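Local atomic coordinates of probable thiol peroxidase (Chromobacterium violaceum, PDB entry 3KEB), a protein that probably reduces peroxides as a thiol-dependent peroxidase of the redoxin family, whose members share the thioredoxin fold. Residues 131-143 with 153-167. Numbering follows the deposited sequence.
Sequences PLSGYTSPAIILA and ERLANTRDFFDFDAI
I140 and E153 form a hydrogen-bonded antiparallel pair: I140 N donates to E153 O (2.8 Å) and E153 N returns a bond to I140 O. Beyond the adjoining non-hydrogen-bonded pair A139-R154, L155 N donates to P138 O (3.0 Å). The same carbonyl oxygen takes a second bond from a water that also donates to L155 O and accepts from S137 OG. E153 also fixes the chain that leaves its strand: its extended side chain accepts D163 N on the syn lone pair of OE1 (2.8 Å). D163 in turn N-caps the helix that starts at F164, OD1 receiving A166 N from above the carboxylate plane. The backbone bonds belong to the beta hairpin of strands 139-143 and 149-154, at its open end, on one margin of the central mixed sheet, as in the thioredoxin fold, where a C-terminal helix follows the last strand; strand 139-143 pairs on its other side with 51-55. I140 shares a sheet face with E153, and there the F162 ring turns one face to I140. I140 CB sits over the ring centre in a CH-pi contact, 3.6 Å from the centroid, while CG2 leans over F162 CD1. With CG1 anti to the backbone N (chi1 -175°), CD1 passes over the ring rim at F162 CD2 and meets I167 CD1 tip to tip at 3.5 Å. F164 touches the F162 ring in its plane through CZ, and L69 of helix 67-77 and V54 also pack on F162. On the opposite sheet face A139 CB rests on R154 CG at 3.7 Å; the guanidinium group bonds G124 O through NH1 and makes a cation-pi contact with F6. P138 crosses L155 at about a right angle, its CB against CD1.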
loop_
_atom_site.group_PDB
_atom_site.type_symbol
_atom_site.label_atom_id
_atom_site.label_comp_id
_atom_site.label_asym_id
_atom_site.label_seq_id
_atom_site.Cartn_x
_atom_site.Cartn_y
_atom_site.Cartn_z
ATOM N N PRO A 131 -4.486 10.901 -11.136
ATOM C CA PRO A 131 -3.356 10.119 -10.631
ATOM C C PRO A 131 -3.550 9.490 -9.240
ATOM O O PRO A 131 -2.607 8.974 -8.670
ATOM C CB PRO A 131 -2.251 11.163 -10.515
ATOM C CG PRO A 131 -2.943 12.447 -10.424
ATOM C CD PRO A 131 -4.366 12.294 -10.714
ATOM N N LEU A 132 -4.729 9.623 -8.659
ATOM C CA LEU A 132 -4.965 9.111 -7.302
ATOM C C LEU A 132 -5.774 7.803 -7.283
ATOM O O LEU A 132 -6.251 7.384 -6.228
ATOM C CB LEU A 132 -5.606 10.180 -6.417
ATOM C CG LEU A 132 -4.686 11.371 -6.078
ATOM C CD1 LEU A 132 -5.404 12.336 -5.156
ATOM C CD2 LEU A 132 -3.292 10.925 -5.484
ATOM N N SER A 133 -5.870 7.147 -8.423
ATOM C CA SER A 133 -6.515 5.858 -8.524
ATOM C C SER A 133 -6.037 4.868 -7.453
ATOM O O SER A 133 -4.807 4.654 -7.257
ATOM C CB SER A 133 -6.227 5.272 -9.884
ATOM O OG SER A 133 -6.915 4.066 -10.030
ATOM N N GLY A 134 -6.998 4.293 -6.748
ATOM C CA GLY A 134 -6.731 3.370 -5.633
ATOM C C GLY A 134 -6.515 3.988 -4.270
ATOM O O GLY A 134 -6.512 3.227 -3.239
ATOM N N TYR A 135 -6.311 5.321 -4.180
ATOM C CA TYR A 135 -6.105 5.899 -2.897
ATOM C C TYR A 135 -7.398 6.100 -2.118
ATOM O O TYR A 135 -8.480 6.233 -2.707
ATOM C CB TYR A 135 -5.363 7.272 -2.991
ATOM C CG TYR A 135 -3.872 7.209 -3.256
ATOM C CD1 TYR A 135 -3.371 6.927 -4.521
ATOM C CD2 TYR A 135 -2.959 7.555 -2.259
ATOM C CE1 TYR A 135 -1.999 6.950 -4.747
ATOM C CE2 TYR A 135 -1.607 7.546 -2.479
ATOM C CZ TYR A 135 -1.134 7.245 -3.725
ATOM O OH TYR A 135 0.198 7.268 -3.915
ATOM N N THR A 136 -7.277 6.254 -0.800
ATOM C CA THR A 136 -8.415 6.736 0.007
ATOM C C THR A 136 -8.372 8.282 0.031
ATOM O O THR A 136 -7.382 8.900 0.471
ATOM C CB THR A 136 -8.401 6.226 1.435
ATOM O OG1 THR A 136 -7.161 6.756 2.039
ATOM C CG2 THR A 136 -8.324 4.738 1.511
ATOM N N SER A 137 -9.462 8.909 -0.398
ATOM C CA SER A 137 -9.588 10.342 -0.376
ATOM C C SER A 137 -9.527 10.850 1.093
ATOM O O SER A 137 -10.020 10.178 1.996
ATOM C CB SER A 137 -10.875 10.771 -1.098
ATOM O OG SER A 137 -10.715 12.083 -1.550
ATOM N N PRO A 138 -8.904 11.979 1.342
ATOM C CA PRO A 138 -8.746 12.411 2.725
ATOM C C PRO A 138 -10.070 12.873 3.403
ATOM O O PRO A 138 -10.874 13.585 2.798
ATOM C CB PRO A 138 -7.743 13.560 2.626
ATOM C CG PRO A 138 -7.889 14.024 1.247
ATOM C CD PRO A 138 -8.042 12.772 0.459
ATOM N N ALA A 139 -10.303 12.362 4.614
ATOM C CA ALA A 139 -11.555 12.553 5.343
ATOM C C ALA A 139 -11.341 12.383 6.839
ATOM O O ALA A 139 -10.290 11.885 7.322
ATOM C CB ALA A 139 -12.659 11.598 4.805
ATOM N N ILE A 140 -12.267 12.944 7.587
ATOM C CA ILE A 140 -12.197 12.850 9.031
ATOM C C ILE A 140 -13.533 12.516 9.536
ATOM O O ILE A 140 -14.525 13.045 9.033
ATOM C CB ILE A 140 -11.662 14.146 9.709
ATOM C CG1 ILE A 140 -11.494 13.941 11.211
ATOM C CG2 ILE A 140 -12.569 15.404 9.440
ATOM C CD1 ILE A 140 -10.528 15.053 11.849
ATOM N N ILE A 141 -13.575 11.645 10.536
ATOM C CA ILE A 141 -14.849 11.251 11.166
ATOM C C ILE A 141 -14.685 11.111 12.653
ATOM O O ILE A 141 -13.856 10.344 13.123
ATOM C CB ILE A 141 -15.324 9.874 10.664
ATOM C CG1 ILE A 141 -15.463 9.850 9.154
ATOM C CG2 ILE A 141 -16.679 9.454 11.333
ATOM C CD1 ILE A 141 -15.746 8.452 8.585
ATOM N N LEU A 142 -15.453 11.895 13.396
ATOM C CA LEU A 142 -15.513 11.822 14.845
ATOM C C LEU A 142 -16.699 10.926 15.210
ATOM O O LEU A 142 -17.860 11.210 14.836
ATOM C CB LEU A 142 -15.746 13.200 15.452
ATOM C CG LEU A 142 -16.023 13.282 16.942
ATOM C CD1 LEU A 142 -14.793 12.866 17.762
ATOM C CD2 LEU A 142 -16.583 14.711 17.293
ATOM N N ALA A 143 -16.396 9.881 15.989
ATOM C CA ALA A 143 -17.421 8.908 16.469
ATOM C C ALA A 143 -17.262 8.696 17.957
ATOM O O ALA A 143 -16.138 8.763 18.502
ATOM C CB ALA A 143 -17.316 7.559 15.734
ATOM N N GLU A 153 -16.245 14.936 7.556
ATOM C CA GLU A 153 -15.906 15.882 6.526
ATOM C C GLU A 153 -14.933 15.208 5.583
ATOM O O GLU A 153 -13.949 14.591 6.007
ATOM C CB GLU A 153 -15.246 17.117 7.179
ATOM C CG GLU A 153 -14.711 18.165 6.197
ATOM C CD GLU A 153 -13.793 19.201 6.860
ATOM O OE1 GLU A 153 -13.402 19.070 8.044
ATOM O OE2 GLU A 153 -13.479 20.162 6.174
ATOM N N ARG A 154 -15.159 15.387 4.296
ATOM C CA ARG A 154 -14.134 15.063 3.298
ATOM C C ARG A 154 -13.522 16.312 2.779
ATOM O O ARG A 154 -14.213 17.296 2.577
ATOM C CB ARG A 154 -14.783 14.341 2.138
ATOM C CG ARG A 154 -15.196 13.054 2.540
ATOM C CD ARG A 154 -15.803 12.312 1.402
ATOM N NE ARG A 154 -17.153 12.795 1.076
ATOM C CZ ARG A 154 -17.966 12.223 0.190
ATOM N NH1 ARG A 154 -17.581 11.170 -0.484
ATOM N NH2 ARG A 154 -19.191 12.732 -0.072
ATOM N N LEU A 155 -12.207 16.320 2.646
ATOM C CA LEU A 155 -11.537 17.445 2.096
ATOM C C LEU A 155 -11.844 17.601 0.611
ATOM O O LEU A 155 -11.748 16.639 -0.151
ATOM C CB LEU A 155 -10.005 17.303 2.278
ATOM C CG LEU A 155 -9.427 17.319 3.671
ATOM C CD1 LEU A 155 -7.842 17.347 3.522
ATOM C CD2 LEU A 155 -10.003 18.516 4.438
ATOM N N ALA A 156 -12.145 18.826 0.201
ATOM C CA ALA A 156 -12.330 19.163 -1.205
ATOM C C ALA A 156 -11.030 19.437 -1.976
ATOM O O ALA A 156 -11.059 19.494 -3.194
ATOM C CB ALA A 156 -13.339 20.337 -1.374
ATOM N N ASN A 157 -9.923 19.600 -1.251
ATOM C CA ASN A 157 -8.606 19.872 -1.826
ATOM C C ASN A 157 -7.583 19.212 -0.912
ATOM O O ASN A 157 -7.706 19.343 0.295
ATOM C CB ASN A 157 -8.309 21.377 -1.917
ATOM C CG ASN A 157 -7.029 21.684 -2.681
ATOM O OD1 ASN A 157 -5.950 21.257 -2.289
ATOM N ND2 ASN A 157 -7.136 22.457 -3.763
ATOM N N THR A 158 -6.573 18.550 -1.491
ATOM C CA THR A 158 -5.622 17.753 -0.744
ATOM C C THR A 158 -4.692 18.545 0.118
ATOM O O THR A 158 -4.099 17.938 1.047
ATOM C CB THR A 158 -4.791 16.859 -1.696
ATOM O OG1 THR A 158 -4.138 17.660 -2.655
ATOM C CG2 THR A 158 -5.672 15.806 -2.419
ATOM N N ARG A 159 -4.548 19.846 -0.182
ATOM C CA ARG A 159 -3.672 20.729 0.619
ATOM C C ARG A 159 -4.367 21.296 1.833
ATOM O O ARG A 159 -3.700 21.845 2.722
ATOM C CB ARG A 159 -3.138 21.845 -0.229
ATOM C CG ARG A 159 -2.298 21.371 -1.366
ATOM C CD ARG A 159 -1.839 22.599 -2.181
ATOM N NE ARG A 159 -0.784 22.230 -3.114
ATOM C CZ ARG A 159 -0.891 22.285 -4.432
ATOM N NH1 ARG A 159 -1.996 22.691 -5.026
ATOM N NH2 ARG A 159 0.145 21.907 -5.167
ATOM N N ASP A 160 -5.693 21.112 1.897
ATOM C CA ASP A 160 -6.458 21.704 2.967
ATOM C C ASP A 160 -6.263 20.945 4.274
ATOM O O ASP A 160 -5.914 19.763 4.300
ATOM C CB ASP A 160 -7.953 21.712 2.659
ATOM C CG ASP A 160 -8.355 22.641 1.500
ATOM O OD1 ASP A 160 -7.557 23.468 1.029
ATOM O OD2 ASP A 160 -9.546 22.530 1.070
ATOM N N PHE A 161 -6.641 21.602 5.368
ATOM C CA PHE A 161 -6.815 20.943 6.655
ATOM C C PHE A 161 -8.288 20.749 6.982
ATOM O O PHE A 161 -9.169 21.484 6.530
ATOM C CB PHE A 161 -6.109 21.695 7.814
ATOM C CG PHE A 161 -4.620 21.890 7.646
ATOM C CD1 PHE A 161 -3.834 20.972 6.996
ATOM C CD2 PHE A 161 -4.014 23.039 8.131
ATOM C CE1 PHE A 161 -2.479 21.175 6.824
ATOM C CE2 PHE A 161 -2.659 23.237 7.987
ATOM C CZ PHE A 161 -1.896 22.292 7.322
ATOM N N PHE A 162 -8.564 19.757 7.824
ATOM C CA PHE A 162 -9.906 19.572 8.361
ATOM C C PHE A 162 -10.374 20.796 9.152
ATOM O O PHE A 162 -9.561 21.582 9.639
ATOM C CB PHE A 162 -9.911 18.343 9.288
ATOM C CG PHE A 162 -9.430 17.081 8.637
ATOM C CD1 PHE A 162 -10.079 16.571 7.504
ATOM C CD2 PHE A 162 -8.355 16.373 9.177
ATOM C CE1 PHE A 162 -9.639 15.426 6.881
ATOM C CE2 PHE A 162 -7.948 15.176 8.577
ATOM C CZ PHE A 162 -8.580 14.721 7.431
ATOM N N ASP A 163 -11.688 20.930 9.339
ATOM C CA ASP A 163 -12.294 22.038 10.070
ATOM C C ASP A 163 -12.274 21.719 11.567
ATOM O O ASP A 163 -13.301 21.372 12.172
ATOM C CB ASP A 163 -13.724 22.264 9.598
ATOM C CG ASP A 163 -14.320 23.573 10.111
ATOM O OD1 ASP A 163 -13.747 24.197 10.993
ATOM O OD2 ASP A 163 -15.405 23.956 9.611
ATOM N N PHE A 164 -11.069 21.847 12.141
ATOM C CA PHE A 164 -10.862 21.492 13.501
ATOM C C PHE A 164 -11.693 22.402 14.409
ATOM O O PHE A 164 -12.214 21.937 15.412
ATOM C CB PHE A 164 -9.388 21.581 13.873
ATOM C CG PHE A 164 -8.518 20.571 13.185
ATOM C CD1 PHE A 164 -8.723 19.207 13.359
ATOM C CD2 PHE A 164 -7.515 20.990 12.333
ATOM C CE1 PHE A 164 -7.925 18.261 12.695
ATOM C CE2 PHE A 164 -6.715 20.068 11.684
ATOM C CZ PHE A 164 -6.925 18.717 11.844
ATOM N N ASP A 165 -11.820 23.686 14.065
ATOM C CA ASP A 165 -12.684 24.571 14.863
ATOM C C ASP A 165 -14.117 24.041 14.996
ATOM O O ASP A 165 -14.724 24.121 16.077
ATOM C CB ASP A 165 -12.703 25.980 14.317
ATOM C CG ASP A 165 -11.400 26.733 14.591
ATOM O OD1 ASP A 165 -10.590 26.279 15.448
ATOM O OD2 ASP A 165 -11.178 27.759 13.911
ATOM N N ALA A 166 -14.659 23.492 13.926
ATOM C CA ALA A 166 -15.999 22.905 13.988
ATOM C C ALA A 166 -16.080 21.671 14.907
ATOM O O ALA A 166 -17.046 21.487 15.670
ATOM C CB ALA A 166 -16.471 22.527 12.566
ATOM N N ILE A 167 -15.066 20.818 14.815
ATOM C CA ILE A 167 -14.968 19.630 15.681
ATOM C C ILE A 167 -14.805 20.069 17.153
ATOM O O ILE A 167 -15.505 19.561 18.045
ATOM C CB ILE A 167 -13.807 18.694 15.240
ATOM C CG1 ILE A 167 -13.945 18.311 13.761
ATOM C CG2 ILE A 167 -13.740 17.477 16.160
ATOM C CD1 ILE A 167 -12.791 17.413 13.185
HETATM O O HOH W 1 -11.694 13.972 0.292
#